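Local coordinates for protein putative hydantoin racemase (Klebsiella pneumoniae subsp. pneumoniae, PDB 3QVL) that interconverts the enantiomers of allantoin as an allantoin racemase of the HyuE family, and probably also racemises 5-monosubstituted hydantoins, at residues A[159-170]-A[188-198]. Sequence-based numbering, arbitrary orientation.
Sequences QEKVRERCIRAL and LAQQLTRELRV. Unlike the reference sequence in segment 188-198: Gln191 (reference Glu).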
# COMPACT_ATOMS: atom_id res chain seq x y z
N GLN A 159 6.41 -34.98 4.76
CA GLN A 159 4.98 -35.11 4.48
C GLN A 159 4.13 -35.01 5.75
O GLN A 159 3.07 -34.38 5.74
CB GLN A 159 4.69 -36.43 3.75
CG GLN A 159 5.08 -36.45 2.27
CD GLN A 159 6.59 -36.59 2.03
OE1 GLN A 159 7.36 -36.90 2.94
NE2 GLN A 159 7.00 -36.36 0.79
N GLU A 160 4.60 -35.64 6.83
CA GLU A 160 3.92 -35.57 8.12
C GLU A 160 4.00 -34.17 8.72
O GLU A 160 3.03 -33.68 9.31
CB GLU A 160 4.47 -36.62 9.09
CG GLU A 160 3.83 -36.65 10.49
CD GLU A 160 2.31 -36.85 10.46
OE1 GLU A 160 1.81 -37.60 9.59
OE2 GLU A 160 1.62 -36.27 11.32
N LYS A 161 5.16 -33.53 8.56
CA LYS A 161 5.36 -32.15 9.03
C LYS A 161 4.47 -31.15 8.30
O LYS A 161 3.98 -30.19 8.91
CB LYS A 161 6.83 -31.75 8.91
CG LYS A 161 7.67 -32.12 10.12
CD LYS A 161 9.13 -31.75 9.90
CE LYS A 161 9.84 -31.49 11.22
NZ LYS A 161 9.50 -30.16 11.78
N VAL A 162 4.26 -31.37 7.00
CA VAL A 162 3.35 -30.54 6.20
C VAL A 162 1.92 -30.67 6.74
O VAL A 162 1.25 -29.66 6.98
CB VAL A 162 3.41 -30.91 4.69
CG1 VAL A 162 2.28 -30.23 3.91
CG2 VAL A 162 4.75 -30.53 4.10
N ARG A 163 1.48 -31.91 6.94
CA ARG A 163 0.15 -32.21 7.47
C ARG A 163 -0.09 -31.52 8.82
O ARG A 163 -1.10 -30.84 9.00
CB ARG A 163 -0.04 -33.72 7.60
CG ARG A 163 -1.41 -34.16 8.09
CD ARG A 163 -1.44 -35.65 8.39
NE ARG A 163 -2.56 -36.01 9.25
CZ ARG A 163 -2.52 -36.04 10.58
NH1 ARG A 163 -1.41 -35.73 11.23
NH2 ARG A 163 -3.60 -36.39 11.26
N GLU A 164 0.86 -31.69 9.75
CA GLU A 164 0.77 -31.10 11.09
C GLU A 164 0.76 -29.57 11.05
O GLU A 164 0.02 -28.93 11.80
CB GLU A 164 1.92 -31.59 11.97
CG GLU A 164 1.81 -33.05 12.40
CD GLU A 164 3.03 -33.55 13.16
OE1 GLU A 164 3.89 -32.72 13.54
OE2 GLU A 164 3.14 -34.77 13.38
N ARG A 165 1.57 -29.00 10.16
CA ARG A 165 1.63 -27.55 9.98
C ARG A 165 0.37 -26.98 9.34
O ARG A 165 -0.03 -25.86 9.66
CB ARG A 165 2.87 -27.15 9.19
CG ARG A 165 3.82 -26.27 9.97
CD ARG A 165 3.50 -24.82 9.69
NE ARG A 165 3.67 -23.94 10.84
CZ ARG A 165 2.67 -23.38 11.51
NH1 ARG A 165 1.41 -23.61 11.16
NH2 ARG A 165 2.92 -22.58 12.54
N CYS A 166 -0.26 -27.76 8.45
CA CYS A 166 -1.53 -27.38 7.85
C CYS A 166 -2.65 -27.33 8.88
O CYS A 166 -3.44 -26.39 8.90
CB CYS A 166 -1.90 -28.34 6.72
SG CYS A 166 -0.92 -28.15 5.21
N ILE A 167 -2.70 -28.35 9.74
CA ILE A 167 -3.68 -28.43 10.83
C ILE A 167 -3.53 -27.24 11.78
O ILE A 167 -4.53 -26.62 12.17
CB ILE A 167 -3.56 -29.77 11.62
CG1 ILE A 167 -3.89 -30.96 10.71
CG2 ILE A 167 -4.49 -29.77 12.84
CD1 ILE A 167 -3.43 -32.31 11.24
N ARG A 168 -2.29 -26.93 12.14
CA ARG A 168 -2.00 -25.81 13.04
C ARG A 168 -2.31 -24.46 12.40
O ARG A 168 -2.78 -23.55 13.08
CB ARG A 168 -0.54 -25.87 13.52
CG ARG A 168 -0.28 -25.01 14.75
CD ARG A 168 0.85 -25.57 15.61
NE ARG A 168 2.17 -25.16 15.15
CZ ARG A 168 2.77 -24.02 15.50
NH1 ARG A 168 2.16 -23.16 16.31
NH2 ARG A 168 3.98 -23.75 15.04
N ALA A 169 -2.06 -24.35 11.10
CA ALA A 169 -2.36 -23.13 10.34
C ALA A 169 -3.86 -22.83 10.32
O ALA A 169 -4.27 -21.69 10.52
CB ALA A 169 -1.81 -23.24 8.93
N LEU A 170 -4.66 -23.87 10.08
CA LEU A 170 -6.12 -23.73 10.02
C LEU A 170 -6.74 -23.39 11.37
O LEU A 170 -7.84 -22.83 11.44
CB LEU A 170 -6.76 -25.00 9.45
CG LEU A 170 -6.44 -25.37 8.00
CD1 LEU A 170 -6.83 -26.82 7.73
CD2 LEU A 170 -7.11 -24.43 7.00
N LEU A 188 0.47 -34.19 -2.58
CA LEU A 188 -0.12 -34.19 -1.24
C LEU A 188 -1.46 -33.46 -1.17
O LEU A 188 -2.25 -33.67 -0.24
CB LEU A 188 0.85 -33.57 -0.23
CG LEU A 188 1.84 -34.43 0.56
CD1 LEU A 188 2.48 -35.54 -0.28
CD2 LEU A 188 2.92 -33.53 1.17
N ALA A 189 -1.72 -32.61 -2.17
CA ALA A 189 -2.88 -31.71 -2.19
C ALA A 189 -4.23 -32.41 -2.02
O ALA A 189 -5.02 -32.02 -1.16
CB ALA A 189 -2.87 -30.87 -3.45
N GLN A 190 -4.47 -33.44 -2.83
CA GLN A 190 -5.75 -34.15 -2.83
C GLN A 190 -6.06 -34.82 -1.49
O GLN A 190 -7.16 -34.66 -0.96
CB GLN A 190 -5.78 -35.18 -3.97
CG GLN A 190 -7.01 -36.09 -3.97
CD GLN A 190 -7.00 -37.10 -5.10
OE1 GLN A 190 -6.60 -38.25 -4.93
NE2 GLN A 190 -7.44 -36.66 -6.28
N GLN A 191 -5.08 -35.55 -0.95
CA GLN A 191 -5.24 -36.26 0.32
C GLN A 191 -5.48 -35.30 1.48
O GLN A 191 -6.32 -35.56 2.34
CB GLN A 191 -4.02 -37.15 0.60
N LEU A 192 -4.73 -34.19 1.50
CA LEU A 192 -4.88 -33.18 2.55
C LEU A 192 -6.20 -32.42 2.44
O LEU A 192 -6.78 -32.05 3.46
CB LEU A 192 -3.69 -32.20 2.54
CG LEU A 192 -2.33 -32.71 3.02
CD1 LEU A 192 -1.25 -31.66 2.78
CD2 LEU A 192 -2.36 -33.11 4.50
N THR A 193 -6.66 -32.19 1.21
CA THR A 193 -7.96 -31.56 0.97
C THR A 193 -9.10 -32.42 1.52
O THR A 193 -10.01 -31.92 2.18
CB THR A 193 -8.18 -31.25 -0.54
OG1 THR A 193 -7.20 -30.30 -0.98
CG2 THR A 193 -9.57 -30.69 -0.80
N ARG A 194 -9.03 -33.72 1.25
CA ARG A 194 -10.03 -34.68 1.72
C ARG A 194 -9.98 -34.86 3.24
O ARG A 194 -11.02 -34.98 3.89
CB ARG A 194 -9.86 -36.03 1.02
N GLU A 195 -8.77 -34.86 3.79
CA GLU A 195 -8.55 -35.08 5.22
C GLU A 195 -8.94 -33.88 6.07
O GLU A 195 -9.58 -34.03 7.12
CB GLU A 195 -7.09 -35.46 5.47
CG GLU A 195 -6.79 -35.98 6.87
CD GLU A 195 -5.31 -36.08 7.15
OE1 GLU A 195 -4.55 -36.55 6.27
OE2 GLU A 195 -4.89 -35.69 8.26
N LEU A 196 -8.56 -32.68 5.63
CA LEU A 196 -8.76 -31.46 6.41
C LEU A 196 -10.06 -30.72 6.08
O LEU A 196 -10.42 -29.75 6.76
CB LEU A 196 -7.56 -30.52 6.28
CG LEU A 196 -6.16 -31.10 6.55
CD1 LEU A 196 -5.10 -30.03 6.33
CD2 LEU A 196 -6.04 -31.70 7.94
N ARG A 197 -10.75 -31.17 5.03
CA ARG A 197 -12.03 -30.60 4.58
C ARG A 197 -11.93 -29.12 4.18
O ARG A 197 -12.90 -28.37 4.30
CB ARG A 197 -13.14 -30.83 5.62
N VAL A 198 -10.76 -28.72 3.70
CA VAL A 198 -10.52 -27.37 3.16
C VAL A 198 -9.69 -27.48 1.88
O VAL A 198 -9.03 -28.51 1.67
CB VAL A 198 -9.79 -26.45 4.18
CG1 VAL A 198 -10.60 -26.26 5.45
CG2 VAL A 198 -8.39 -26.97 4.50
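The 159-170 segment of helix 157-172 and helix 189-196 run in roughly the same direction, their N-to-C axes 39° apart and 11.5 Å at closest approach, with Arg163 opposite Leu192 and Ile167 opposite Leu196. Leu192 spreads its two methyls: CD1 lies 4.0 Å from Val162 CG1, while CD2 rests against the CB and CG methylenes of Arg163. Leu196 forks in the same way, CD1 against Cys166 CB and CD2 3.6 Å from Ile167 CG1. A small cysteine there admits the leucine branch close to its helix. Beyond the end of helix 189-196, Arg197 takes a positive phi and the chain turns, so that Val198 CG2 meets Leu170 CD1 tip to tip at 3.6 Å. At the other end, the aliphatic CG of Gln159 packs on both methyls of Leu188, its amide NE2 bonding instead to the Leu151 carbonyl.

One margin is polar. Arg163 leaves its helix with CG anti to the backbone N (chi1 -178°) and stays extended as far as NE, which gives a 2.6 Å salt bridge to the syn lone pair of Glu195 OE2. The carboxylate and guanidinium planes are turned modestly against each other, and the N-H...O angle is 145°. Ile167 CD1 lies over one guanidinium face.

Val162 and Cys166 also touch Leu180 and Ile178 of strand 177-180, so the contact joins neighbouring helices on one side of a parallel sheet, in the layered alpha/beta arrangement of this racemase family. Branched aliphatic groups fill the interface without demanding polar partners, whereas the first methylenes of Arg163 pack on Leu192 and its bond to Glu195 links the helices along one margin of the contact; Glu160, a weaker partner of NH1 within Arg163's own helix, probably helps to orient the guanidinium.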